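PDB 6THK: pyocin S5 from Pseudomonas aeruginosa PAO1, which probably kills susceptible bacteria by forming a channel in the cytoplasmic membrane that depolarises it and drains cellular energy. Local coordinates for residues A323-T327 against K405-F410; A353-I358 against A449-V455; A364-F368 against W435-F439; S402-F406 against I457-T463. The protein carries 1 engineered substitution. One frame throughout, in Å; residues are numbered along the deposited sequence.

In the fold
All four contacts lie in the colicin pore-forming domain, toward one end of this long, almost wholly helical protein. Contacts 1 and 4 are the closest pair, with centres 9 Å apart. They share Lys405 and Phe406 of helix 396-409, the Phe406 ring being packed on one face in contact 1 and on the other in contact 4. Phe410 of contact 1 packs on Ser452 of contact 2, whose Trp453 touches Leu403 of contact 4. Contact 3 stands apart, its centre 17 Å from contact 2 and 28 Å from contact 1. It is nearest a zinc site: Ser367 hydrogen-bonds to the ligand Glu485, and the Phe368 side chain is about 9 Å from a bound ion.

Contact 1 of 4, residues A323-T327 against K405-F410; sequences AIKFT and KFSKGF
Phe326 meets Lys405 face-on: the aliphatic part of the lysine runs across the ring, with CD 3.7 Å from the Phe326 centroid in a CH-pi contact. A bend at chi3 (-82°) brings the ammonium group back over the same ring, where Lys405 NZ lies 3.9 Å from the centroid of Phe326 in an off-centre cation-pi interaction. A second aromatic partner is Phe406, whose ring plane is inclined at 50° to that of Phe326; Phe326 CE2 sits over a Phe406 face, 3.5 Å from Phe406 CZ.

Small residues let the backbones come close. Ala323 CB packs 3.4 Å from Lys405 O and also touches Lys408 CB, while Ile324 CA and Gly409 CA are 4.6 Å apart. No hydrogen bond crosses. Thr327 OG1 instead bonds back to Ala323 O at 2.9 Å, sharing that carbonyl with Thr327 N, and its methyl CG2 rests against the ring of Phe410.

The axes of 323-327 and 405-409 cross at -105°, placing a turn of helix 272-338 steeply across helix 396-409. Beyond them, Phe406 also meets Phe330 edge-to-face, and Phe406 and Phe410 both reach helix 451-464.

Contact 2 of 4, residues A353-I358 against A449-V455; sequences ARGKNI and AAASWLV
Ile358 and Leu454 reach toward each other tip to tip, Ile358 CG1 coming 3.6 Å from Leu454 CD1, and this is the tight end of the contact. Ile358 CG1 is anti to the carbonyl carbon (chi1 -70°), which sends CG1 to Leu454 and CD1 to Ala449. Ile358 CD1 packs on Ala449 CB and lies 3.4 Å from Ala450 O. At the other end of the loop Ala353 CB lies 3.7 Å from Val455 CG2 and also touches Ala451 CB. The small alanines 449-451 let the backbones approach.

Between these apolar patches the chains pair as a single beta bridge, Asn357 opposite Ala450. Ala451 N donates to Lys356 O at 3.0 Å and almost straight (175°), though it approaches from above the carbonyl plane; Ile358 N donates to Ala449 O over a longer 3.3 Å. The loop thus supplies an acceptor to an N-H at the start of helix 451-464, which from residue 453 on falls in a predicted transmembrane region. A type II beta turn from Ala353 to Lys356, with Gly355 at positive phi, precedes the bridge. One bound water joins turn and helix start, donating to Ala353 O at 2.8 Å and to Lys356 O at 2.7 Å, and accepting from Ser452 N.

The loose side is the exposed rim. Arg354 and Gly355 stand out there, Asn357 CB points away overall, though its CB and OD1 still lie beside Ala449 O, and Lys356 bends away so that NZ bonds Gly352 O.

Contact 3 of 4, residues A364-F368 against W435-F439; sequences AIKSF and WKPFF
Phe368 presents its edge to the face of the Trp435 five-membered ring, with Phe368 CE2 only 3.3 Å from Trp435 CD1 and the two planes at 66°. Its CG is anti to the backbone N (chi1 -167°), which carries the ring from helix 361-378 across to the tryptophan. Phe368 then receives an edge in its turn: Phe439 comes up against its face in an offset edge-to-face arrangement, centroids 5.5 Å apart, with Phe439 CZ over the ring.

Phe368, Trp435 and Phe439 thus form an aromatic cluster joining helix 361-378 to the start of helix 436-446 in the largely buried interior of the colicin pore-forming domain. Phe426, on helix 419-431, extends it by meeting Trp435 edge-to-face, and Val478 of helix 468-481 also packs on the tryptophan.

Aliphatic groups close in around Phe439. Ala364 CB lies over its face, 4.0 Å from the Phe439 centroid, in a CH-pi contact. Ile365 slides past the same phenylalanine in the opposite direction, CG1 touching Phe439 CD2 at 3.7 Å. The other branch of the isoleucine, CG2, lies 3.8 Å from Lys436 CG, where the two side chains cross at about a right angle. From there the lysine bends at both chi3 and chi4, and its end leads away from 364-368 on the exposed margin of the contact. Next to Phe368 in the sequence, Ser367 OG hydrogen-bonds to Glu485, a zinc ligand together with His371 and Glu489.

Contact 4 of 4, residues S402-F406 against I457-T463; sequences SLEKF and IAFATAT
Phe459 CB sits over a face of the Phe406 ring, 3.7 Å from the Phe406 centroid in a CH-pi contact, while the edge of the Phe459 ring is turned toward the same face, the planes at 78°. This is the opposite face to the one that Phe326 packs on, so Phe406 is held between helix 272-338 and helix 451-464. Thr463 CG2 comes to the edge of the Phe406 ring, near its plane.

Aliphatic packing fills the other half. Ala460 CB nests between Leu403 and Ser402, 3.9 Å from Leu403 CB, and allows the Ser402 and Ala460 CA atoms to approach to 4.9 Å. Leu403 CD1 lies beside Ile457 CG1, the side chains pointing the same way. The segment axes come within 8.5 Å and cross at 137°.

Two hydroxyls are each tied to a carbonyl of their own helix. Ser402 OG bonds to Met398 O. Thr463 OG1 sits between its backbone N and carbonyl carbon (chi1 73°), where it donates to Ala460 O at 2.7 Å and also comes within 2.9 Å of Ser402 OG.

The join therefore rests mainly on apolar and aromatic packing, without a salt bridge or a clear hydrogen bond between the segments, which is consistent with 457-463 lying within the predicted transmembrane region 453-478.

Contact 1 of 4, residues A323-T327 against K405-F410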
loop_
_atom_site.group_PDB
_atom_site.type_symbol
_atom_site.label_atom_id
_atom_site.label_comp_id
_atom_site.label_asym_id
_atom_site.label_seq_id
_atom_site.Cartn_x
_atom_site.Cartn_y
_atom_site.Cartn_z
ATOM N N ALA A 323 -15.982 -35.944 18.583
ATOM C CA ALA A 323 -15.442 -37.301 18.532
ATOM C C ALA A 323 -15.229 -37.804 19.960
ATOM O O ALA A 323 -15.481 -38.978 20.243
ATOM C CB ALA A 323 -14.128 -37.309 17.774
ATOM N N ILE A 324 -14.759 -36.908 20.857
ATOM C CA ILE A 324 -14.536 -37.192 22.278
ATOM C C ILE A 324 -15.900 -37.441 22.958
ATOM O O ILE A 324 -16.045 -38.393 23.723
ATOM C CB ILE A 324 -13.681 -36.074 22.934
ATOM C CG1 ILE A 324 -12.250 -36.075 22.334
ATOM C CG2 ILE A 324 -13.633 -36.211 24.467
ATOM C CD1 ILE A 324 -11.376 -34.864 22.667
ATOM N N LYS A 325 -16.899 -36.618 22.626
ATOM C CA LYS A 325 -18.279 -36.728 23.115
ATOM C C LYS A 325 -18.883 -38.085 22.685
ATOM O O LYS A 325 -19.501 -38.764 23.504
ATOM C CB LYS A 325 -19.091 -35.579 22.510
ATOM C CG LYS A 325 -20.456 -35.298 23.113
ATOM C CD LYS A 325 -21.235 -34.284 22.234
ATOM C CE LYS A 325 -20.566 -32.923 22.056
ATOM N NZ LYS A 325 -21.179 -32.132 20.955
ATOM N N PHE A 326 -18.676 -38.475 21.411
ATOM C CA PHE A 326 -19.142 -39.722 20.798
ATOM C C PHE A 326 -18.544 -40.941 21.500
ATOM O O PHE A 326 -19.259 -41.911 21.723
ATOM C CB PHE A 326 -18.771 -39.728 19.306
ATOM C CG PHE A 326 -19.188 -40.952 18.534
ATOM C CD1 PHE A 326 -20.471 -41.059 18.008
ATOM C CD2 PHE A 326 -18.283 -41.976 18.281
ATOM C CE1 PHE A 326 -20.845 -42.177 17.260
ATOM C CE2 PHE A 326 -18.662 -43.093 17.539
ATOM C CZ PHE A 326 -19.941 -43.186 17.037
ATOM N N THR A 327 -17.230 -40.899 21.820
ATOM C CA THR A 327 -16.549 -41.971 22.541
ATOM C C THR A 327 -17.163 -42.082 23.953
ATOM O O THR A 327 -17.524 -43.182 24.346
ATOM C CB THR A 327 -15.034 -41.781 22.530
ATOM O OG1 THR A 327 -14.600 -41.608 21.183
ATOM C CG2 THR A 327 -14.302 -42.975 23.131
ATOM N N LYS A 405 -14.430 -41.424 14.020
ATOM C CA LYS A 405 -14.757 -40.744 15.275
ATOM C C LYS A 405 -13.978 -41.350 16.459
ATOM O O LYS A 405 -13.368 -40.601 17.223
ATOM C CB LYS A 405 -16.271 -40.785 15.532
ATOM C CG LYS A 405 -17.019 -39.589 14.942
ATOM C CD LYS A 405 -18.530 -39.699 15.107
ATOM C CE LYS A 405 -19.167 -40.560 14.038
ATOM N NZ LYS A 405 -20.619 -40.789 14.264
ATOM N N PHE A 406 -13.970 -42.691 16.603
ATOM C CA PHE A 406 -13.227 -43.344 17.698
ATOM C C PHE A 406 -11.732 -43.072 17.576
ATOM O O PHE A 406 -11.096 -42.750 18.582
ATOM C CB PHE A 406 -13.513 -44.859 17.790
ATOM C CG PHE A 406 -14.896 -45.227 18.292
ATOM C CD1 PHE A 406 -15.352 -44.773 19.529
ATOM C CD2 PHE A 406 -15.722 -46.069 17.552
ATOM C CE1 PHE A 406 -16.637 -45.098 19.979
ATOM C CE2 PHE A 406 -17.005 -46.399 18.008
ATOM C CZ PHE A 406 -17.445 -45.926 19.223
ATOM N N SER A 407 -11.192 -43.137 16.336
ATOM C CA SER A 407 -9.780 -42.864 16.051
ATOM C C SER A 407 -9.390 -41.430 16.430
ATOM O O SER A 407 -8.319 -41.217 17.007
ATOM C CB SER A 407 -9.443 -43.141 14.590
ATOM O OG SER A 407 -9.559 -44.526 14.300
ATOM N N LYS A 408 -10.267 -40.459 16.123
ATOM C CA LYS A 408 -10.057 -39.060 16.479
ATOM C C LYS A 408 -10.036 -38.927 18.020
ATOM O O LYS A 408 -9.058 -38.428 18.559
ATOM C CB LYS A 408 -11.154 -38.193 15.864
ATOM C CG LYS A 408 -10.775 -37.600 14.510
ATOM C CD LYS A 408 -11.811 -36.596 14.006
ATOM C CE LYS A 408 -11.498 -36.117 12.610
ATOM N NZ LYS A 408 -12.559 -35.220 12.082
ATOM N N GLY A 409 -11.054 -39.475 18.695
ATOM C CA GLY A 409 -11.179 -39.482 20.149
ATOM C C GLY A 409 -9.946 -40.001 20.871
ATOM O O GLY A 409 -9.520 -39.407 21.871
ATOM N N PHE A 410 -9.346 -41.100 20.340
ATOM C CA PHE A 410 -8.128 -41.733 20.858
ATOM C C PHE A 410 -6.846 -41.058 20.350
ATOM O O PHE A 410 -5.753 -41.394 20.802
ATOM C CB PHE A 410 -8.108 -43.241 20.518
ATOM C CG PHE A 410 -9.255 -44.066 21.056
ATOM C CD1 PHE A 410 -9.759 -43.843 22.339
ATOM C CD2 PHE A 410 -9.782 -45.120 20.313
ATOM C CE1 PHE A 410 -10.817 -44.611 22.836
ATOM C CE2 PHE A 410 -10.831 -45.897 20.819
ATOM C CZ PHE A 410 -11.335 -45.639 22.077
#

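Contact 2 of 4, residues A353-I358 against A449-V455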
loop_
_atom_site.group_PDB
_atom_site.type_symbol
_atom_site.label_atom_id
_atom_site.label_comp_id
_atom_site.label_asym_id
_atom_site.label_seq_id
_atom_site.Cartn_x
_atom_site.Cartn_y
_atom_site.Cartn_z
ATOM N N ALA A 353 -5.063 -49.897 26.252
ATOM C CA ALA A 353 -4.441 -49.827 24.912
ATOM C C ALA A 353 -3.648 -48.528 24.754
ATOM O O ALA A 353 -2.738 -48.439 23.925
ATOM C CB ALA A 353 -5.512 -49.911 23.836
ATOM N N ARG A 354 -4.012 -47.513 25.544
ATOM C CA ARG A 354 -3.388 -46.188 25.574
ATOM C C ARG A 354 -1.852 -46.349 25.700
ATOM O O ARG A 354 -1.372 -47.130 26.537
ATOM C CB ARG A 354 -3.990 -45.391 26.752
ATOM C CG ARG A 354 -4.031 -43.892 26.558
ATOM C CD ARG A 354 -5.032 -43.174 27.469
ATOM N NE ARG A 354 -6.378 -43.148 26.888
ATOM C CZ ARG A 354 -6.813 -42.245 26.009
ATOM N NH1 ARG A 354 -6.016 -41.264 25.603
ATOM N NH2 ARG A 354 -8.047 -42.323 25.525
ATOM N N GLY A 355 -1.125 -45.721 24.774
ATOM C CA GLY A 355 0.333 -45.753 24.712
ATOM C C GLY A 355 0.990 -47.061 24.331
ATOM O O GLY A 355 2.213 -47.169 24.381
ATOM N N LYS A 356 0.198 -48.053 23.942
ATOM C CA LYS A 356 0.692 -49.364 23.534
ATOM C C LYS A 356 0.564 -49.527 22.009
ATOM O O LYS A 356 -0.184 -48.781 21.366
ATOM C CB LYS A 356 -0.087 -50.484 24.248
ATOM C CG LYS A 356 0.206 -50.664 25.747
ATOM C CD LYS A 356 -0.441 -51.980 26.235
ATOM C CE LYS A 356 -0.225 -52.282 27.703
ATOM N NZ LYS A 356 -0.845 -51.254 28.588
ATOM N N ASN A 357 1.331 -50.475 21.444
ATOM C CA ASN A 357 1.264 -50.831 20.025
ATOM C C ASN A 357 0.640 -52.233 19.915
ATOM O O ASN A 357 0.478 -52.923 20.927
ATOM C CB ASN A 357 2.657 -50.836 19.377
ATOM C CG ASN A 357 3.314 -49.491 19.280
ATOM O OD1 ASN A 357 2.884 -48.607 18.529
ATOM N ND2 ASN A 357 4.407 -49.340 20.010
ATOM N N ILE A 358 0.290 -52.650 18.693
ATOM C CA ILE A 358 -0.298 -53.957 18.428
ATOM C C ILE A 358 0.786 -55.031 18.558
ATOM O O ILE A 358 1.914 -54.817 18.112
ATOM C CB ILE A 358 -0.941 -53.900 17.028
ATOM C CG1 ILE A 358 -2.177 -52.998 17.074
ATOM C CG2 ILE A 358 -1.256 -55.287 16.442
ATOM C CD1 ILE A 358 -2.436 -52.190 15.857
ATOM N N ALA A 449 0.899 -50.168 14.060
ATOM C CA ALA A 449 -0.134 -49.199 14.447
ATOM C C ALA A 449 -0.364 -49.216 15.966
ATOM O O ALA A 449 0.137 -50.103 16.674
ATOM C CB ALA A 449 -1.437 -49.444 13.683
ATOM N N ALA A 450 -1.056 -48.200 16.441
ATOM C CA ALA A 450 -1.341 -48.081 17.843
ATOM C C ALA A 450 -2.420 -49.069 18.187
ATOM O O ALA A 450 -3.325 -49.302 17.401
ATOM C CB ALA A 450 -1.794 -46.674 18.161
ATOM N N ALA A 451 -2.367 -49.589 19.406
ATOM C CA ALA A 451 -3.333 -50.557 19.920
ATOM C C ALA A 451 -4.759 -49.990 19.978
ATOM O O ALA A 451 -5.716 -50.710 19.772
ATOM C CB ALA A 451 -2.894 -51.098 21.266
ATOM N N SER A 452 -4.876 -48.688 20.234
ATOM C CA SER A 452 -6.135 -47.955 20.285
ATOM C C SER A 452 -6.907 -48.013 18.957
ATOM O O SER A 452 -8.122 -47.961 18.962
ATOM C CB SER A 452 -5.891 -46.507 20.693
ATOM O OG SER A 452 -5.041 -46.447 21.816
ATOM N N TRP A 453 -6.203 -48.069 17.825
ATOM C CA TRP A 453 -6.852 -48.199 16.530
ATOM C C TRP A 453 -7.649 -49.508 16.465
ATOM O O TRP A 453 -8.755 -49.528 15.948
ATOM C CB TRP A 453 -5.841 -48.142 15.384
ATOM C CG TRP A 453 -6.513 -48.108 14.068
ATOM C CD1 TRP A 453 -7.317 -47.127 13.595
ATOM C CD2 TRP A 453 -6.477 -49.117 13.063
ATOM N NE1 TRP A 453 -7.777 -47.450 12.351
ATOM C CE2 TRP A 453 -7.273 -48.669 11.999
ATOM C CE3 TRP A 453 -5.842 -50.351 12.952
ATOM C CZ2 TRP A 453 -7.454 -49.411 10.847
ATOM C CZ3 TRP A 453 -6.027 -51.081 11.809
ATOM C CH2 TRP A 453 -6.821 -50.611 10.771
ATOM N N LEU A 454 -7.089 -50.590 17.004
ATOM C CA LEU A 454 -7.764 -51.884 17.071
ATOM C C LEU A 454 -9.017 -51.771 17.929
ATOM O O LEU A 454 -10.042 -52.354 17.615
ATOM C CB LEU A 454 -6.865 -52.932 17.704
ATOM C CG LEU A 454 -5.773 -53.593 16.887
ATOM C CD1 LEU A 454 -5.259 -54.809 17.639
ATOM C CD2 LEU A 454 -6.292 -53.977 15.516
ATOM N N VAL A 455 -8.914 -51.024 19.029
ATOM C CA VAL A 455 -10.029 -50.781 19.934
ATOM C C VAL A 455 -11.128 -50.018 19.205
ATOM O O VAL A 455 -12.297 -50.281 19.407
ATOM C CB VAL A 455 -9.598 -50.040 21.208
ATOM C CG1 VAL A 455 -10.785 -49.856 22.129
ATOM C CG2 VAL A 455 -8.503 -50.810 21.921
HETATM O O HOH W 1 -2.376 -47.189 21.442
#

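Contact 3 of 4, residues A364-F368 against W435-F439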
loop_
_atom_site.group_PDB
_atom_site.type_symbol
_atom_site.label_atom_id
_atom_site.label_comp_id
_atom_site.label_asym_id
_atom_site.label_seq_id
_atom_site.Cartn_x
_atom_site.Cartn_y
_atom_site.Cartn_z
ATOM N N ALA A 364 0.010 -63.090 20.184
ATOM C CA ALA A 364 -1.450 -63.179 20.286
ATOM C C ALA A 364 -1.955 -64.605 20.230
ATOM O O ALA A 364 -2.798 -64.968 21.044
ATOM C CB ALA A 364 -2.091 -62.356 19.185
ATOM N N ILE A 365 -1.427 -65.419 19.276
ATOM C CA ILE A 365 -1.769 -66.837 19.089
ATOM C C ILE A 365 -1.392 -67.615 20.354
ATOM O O ILE A 365 -2.217 -68.382 20.847
ATOM C CB ILE A 365 -1.156 -67.438 17.777
ATOM C CG1 ILE A 365 -1.903 -66.917 16.527
ATOM C CG2 ILE A 365 -1.162 -68.983 17.802
ATOM C CD1 ILE A 365 -1.092 -66.887 15.231
ATOM N N LYS A 366 -0.177 -67.359 20.905
ATOM C CA LYS A 366 0.327 -67.986 22.137
ATOM C C LYS A 366 -0.537 -67.647 23.353
ATOM O O LYS A 366 -0.887 -68.564 24.093
ATOM C CB LYS A 366 1.805 -67.638 22.386
ATOM N N SER A 367 -0.914 -66.353 23.540
ATOM C CA SER A 367 -1.761 -65.896 24.657
ATOM C C SER A 367 -3.164 -66.464 24.538
ATOM O O SER A 367 -3.699 -66.973 25.521
ATOM C CB SER A 367 -1.844 -64.371 24.704
ATOM O OG SER A 367 -0.587 -63.752 24.923
ATOM N N PHE A 368 -3.761 -66.370 23.325
ATOM C CA PHE A 368 -5.120 -66.837 23.036
ATOM C C PHE A 368 -5.275 -68.357 23.090
ATOM O O PHE A 368 -6.328 -68.829 23.517
ATOM C CB PHE A 368 -5.622 -66.278 21.698
ATOM C CG PHE A 368 -7.106 -66.444 21.466
ATOM C CD1 PHE A 368 -8.023 -65.587 22.068
ATOM C CD2 PHE A 368 -7.587 -67.445 20.627
ATOM C CE1 PHE A 368 -9.394 -65.735 21.845
ATOM C CE2 PHE A 368 -8.959 -67.601 20.418
ATOM C CZ PHE A 368 -9.855 -66.739 21.018
ATOM N N TRP A 435 -8.364 -69.246 15.084
ATOM C CA TRP A 435 -8.127 -67.814 15.182
ATOM C C TRP A 435 -6.746 -67.409 14.652
ATOM O O TRP A 435 -6.497 -66.235 14.420
ATOM C CB TRP A 435 -8.345 -67.333 16.615
ATOM C CG TRP A 435 -9.792 -67.280 16.977
ATOM C CD1 TRP A 435 -10.505 -68.232 17.624
ATOM C CD2 TRP A 435 -10.710 -66.229 16.679
ATOM N NE1 TRP A 435 -11.804 -67.840 17.761
ATOM C CE2 TRP A 435 -11.957 -66.611 17.185
ATOM C CE3 TRP A 435 -10.596 -65.000 16.036
ATOM C CZ2 TRP A 435 -13.078 -65.811 17.073
ATOM C CZ3 TRP A 435 -11.706 -64.211 15.927
ATOM C CH2 TRP A 435 -12.931 -64.615 16.442
ATOM N N LYS A 436 -5.854 -68.380 14.472
ATOM C CA LYS A 436 -4.510 -68.121 13.909
ATOM C C LYS A 436 -4.595 -67.292 12.595
ATOM O O LYS A 436 -3.933 -66.254 12.533
ATOM C CB LYS A 436 -3.693 -69.420 13.721
ATOM C CG LYS A 436 -3.477 -70.219 15.018
ATOM C CD LYS A 436 -2.439 -71.346 14.871
ATOM C CE LYS A 436 -2.972 -72.617 14.239
ATOM N NZ LYS A 436 -3.868 -73.365 15.161
ATOM N N PRO A 437 -5.491 -67.614 11.608
ATOM C CA PRO A 437 -5.588 -66.764 10.401
ATOM C C PRO A 437 -6.234 -65.398 10.655
ATOM O O PRO A 437 -6.210 -64.543 9.775
ATOM C CB PRO A 437 -6.418 -67.620 9.427
ATOM C CG PRO A 437 -6.377 -69.013 10.000
ATOM C CD PRO A 437 -6.367 -68.793 11.468
ATOM N N PHE A 438 -6.940 -65.248 11.770
ATOM C CA PHE A 438 -7.460 -63.933 12.122
ATOM C C PHE A 438 -6.371 -62.987 12.609
ATOM O O PHE A 438 -6.298 -61.838 12.208
ATOM C CB PHE A 438 -8.550 -63.991 13.179
ATOM C CG PHE A 438 -9.035 -62.637 13.582
ATOM C CD1 PHE A 438 -9.911 -61.945 12.782
ATOM C CD2 PHE A 438 -8.574 -62.039 14.732
ATOM C CE1 PHE A 438 -10.346 -60.687 13.137
ATOM C CE2 PHE A 438 -9.001 -60.786 15.094
ATOM C CZ PHE A 438 -9.889 -60.108 14.295
ATOM N N PHE A 439 -5.563 -63.488 13.535
ATOM C CA PHE A 439 -4.486 -62.715 14.130
ATOM C C PHE A 439 -3.477 -62.320 13.073
ATOM O O PHE A 439 -2.958 -61.210 13.080
ATOM C CB PHE A 439 -3.825 -63.482 15.274
ATOM C CG PHE A 439 -4.702 -63.630 16.481
ATOM C CD1 PHE A 439 -5.292 -62.528 17.059
ATOM C CD2 PHE A 439 -4.953 -64.870 17.021
ATOM C CE1 PHE A 439 -6.105 -62.658 18.161
ATOM C CE2 PHE A 439 -5.767 -65.009 18.121
ATOM C CZ PHE A 439 -6.343 -63.900 18.694
#

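Contact 4 of 4, residues S402-F406 against I457-T463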
loop_
_atom_site.group_PDB
_atom_site.type_symbol
_atom_site.label_atom_id
_atom_site.label_comp_id
_atom_site.label_asym_id
_atom_site.label_seq_id
_atom_site.Cartn_x
_atom_site.Cartn_y
_atom_site.Cartn_z
ATOM N N SER A 402 -17.842 -44.497 12.305
ATOM C CA SER A 402 -17.622 -44.716 13.733
ATOM C C SER A 402 -16.137 -44.861 14.008
ATOM O O SER A 402 -15.629 -44.234 14.936
ATOM C CB SER A 402 -18.385 -45.945 14.207
ATOM O OG SER A 402 -19.775 -45.691 14.096
ATOM N N LEU A 403 -15.420 -45.635 13.151
ATOM C CA LEU A 403 -13.970 -45.805 13.263
ATOM C C LEU A 403 -13.216 -44.458 13.126
ATOM O O LEU A 403 -12.222 -44.258 13.818
ATOM C CB LEU A 403 -13.443 -46.872 12.279
ATOM C CG LEU A 403 -11.908 -47.053 12.167
ATOM C CD1 LEU A 403 -11.297 -47.527 13.486
ATOM C CD2 LEU A 403 -11.546 -48.025 11.046
ATOM N N GLU A 404 -13.708 -43.519 12.295
ATOM C CA GLU A 404 -12.998 -42.243 12.187
ATOM C C GLU A 404 -13.202 -41.410 13.463
ATOM O O GLU A 404 -12.224 -40.893 14.004
ATOM C CB GLU A 404 -13.283 -41.478 10.874
ATOM C CG GLU A 404 -14.696 -40.957 10.649
ATOM C CD GLU A 404 -14.821 -40.002 9.474
ATOM O OE1 GLU A 404 -14.274 -38.878 9.562
ATOM O OE2 GLU A 404 -15.460 -40.380 8.463
ATOM N N LYS A 405 -14.430 -41.424 14.020
ATOM C CA LYS A 405 -14.757 -40.744 15.275
ATOM C C LYS A 405 -13.978 -41.350 16.459
ATOM O O LYS A 405 -13.368 -40.601 17.223
ATOM C CB LYS A 405 -16.271 -40.785 15.532
ATOM C CG LYS A 405 -17.019 -39.589 14.942
ATOM C CD LYS A 405 -18.530 -39.699 15.107
ATOM C CE LYS A 405 -19.167 -40.560 14.038
ATOM N NZ LYS A 405 -20.619 -40.789 14.264
ATOM N N PHE A 406 -13.970 -42.691 16.603
ATOM C CA PHE A 406 -13.227 -43.344 17.698
ATOM C C PHE A 406 -11.732 -43.072 17.576
ATOM O O PHE A 406 -11.096 -42.750 18.582
ATOM C CB PHE A 406 -13.513 -44.859 17.790
ATOM C CG PHE A 406 -14.896 -45.227 18.292
ATOM C CD1 PHE A 406 -15.352 -44.773 19.529
ATOM C CD2 PHE A 406 -15.722 -46.069 17.552
ATOM C CE1 PHE A 406 -16.637 -45.098 19.979
ATOM C CE2 PHE A 406 -17.005 -46.399 18.008
ATOM C CZ PHE A 406 -17.445 -45.926 19.223
ATOM N N ILE A 457 -11.717 -50.225 16.033
ATOM C CA ILE A 457 -12.279 -51.238 15.159
ATOM C C ILE A 457 -13.290 -52.082 15.933
ATOM O O ILE A 457 -14.373 -52.367 15.439
ATOM C CB ILE A 457 -11.167 -52.126 14.582
ATOM C CG1 ILE A 457 -10.421 -51.377 13.485
ATOM C CG2 ILE A 457 -11.731 -53.429 14.063
ATOM C CD1 ILE A 457 -9.196 -52.094 12.984
ATOM N N ALA A 458 -12.926 -52.468 17.149
ATOM C CA ALA A 458 -13.801 -53.248 18.041
ATOM C C ALA A 458 -15.098 -52.500 18.350
ATOM O O ALA A 458 -16.184 -53.057 18.241
ATOM C CB ALA A 458 -13.061 -53.575 19.332
ATOM N N PHE A 459 -14.976 -51.239 18.702
ATOM C CA PHE A 459 -16.088 -50.359 19.040
ATOM C C PHE A 459 -16.935 -50.001 17.797
ATOM O O PHE A 459 -18.164 -50.038 17.891
ATOM C CB PHE A 459 -15.574 -49.099 19.772
ATOM C CG PHE A 459 -14.973 -49.286 21.164
ATOM C CD1 PHE A 459 -14.803 -50.557 21.709
ATOM C CD2 PHE A 459 -14.573 -48.187 21.923
ATOM C CE1 PHE A 459 -14.272 -50.723 23.001
ATOM C CE2 PHE A 459 -14.041 -48.356 23.204
ATOM C CZ PHE A 459 -13.904 -49.623 23.737
ATOM N N ALA A 460 -16.287 -49.681 16.627
ATOM C CA ALA A 460 -16.998 -49.346 15.362
ATOM C C ALA A 460 -17.922 -50.500 14.936
ATOM O O ALA A 460 -19.034 -50.262 14.451
ATOM C CB ALA A 460 -16.004 -49.022 14.247
ATOM N N THR A 461 -17.481 -51.746 15.200
ATOM C CA THR A 461 -18.237 -52.980 14.963
ATOM C C THR A 461 -19.548 -53.015 15.783
ATOM O O THR A 461 -20.591 -53.298 15.215
ATOM C CB THR A 461 -17.337 -54.187 15.233
ATOM O OG1 THR A 461 -16.207 -54.092 14.368
ATOM C CG2 THR A 461 -18.037 -55.502 14.983
ATOM N N ALA A 462 -19.504 -52.720 17.102
ATOM C CA ALA A 462 -20.681 -52.711 17.982
ATOM C C ALA A 462 -21.746 -51.713 17.542
ATOM O O ALA A 462 -22.908 -51.907 17.863
ATOM C CB ALA A 462 -20.256 -52.393 19.404
ATOM N N THR A 463 -21.351 -50.637 16.820
ATOM C CA THR A 463 -22.258 -49.567 16.366
ATOM C C THR A 463 -22.909 -49.805 14.986
ATOM O O THR A 463 -23.892 -49.139 14.646
ATOM C CB THR A 463 -21.534 -48.199 16.352
ATOM O OG1 THR A 463 -20.627 -48.190 15.250
ATOM C CG2 THR A 463 -20.830 -47.857 17.672
#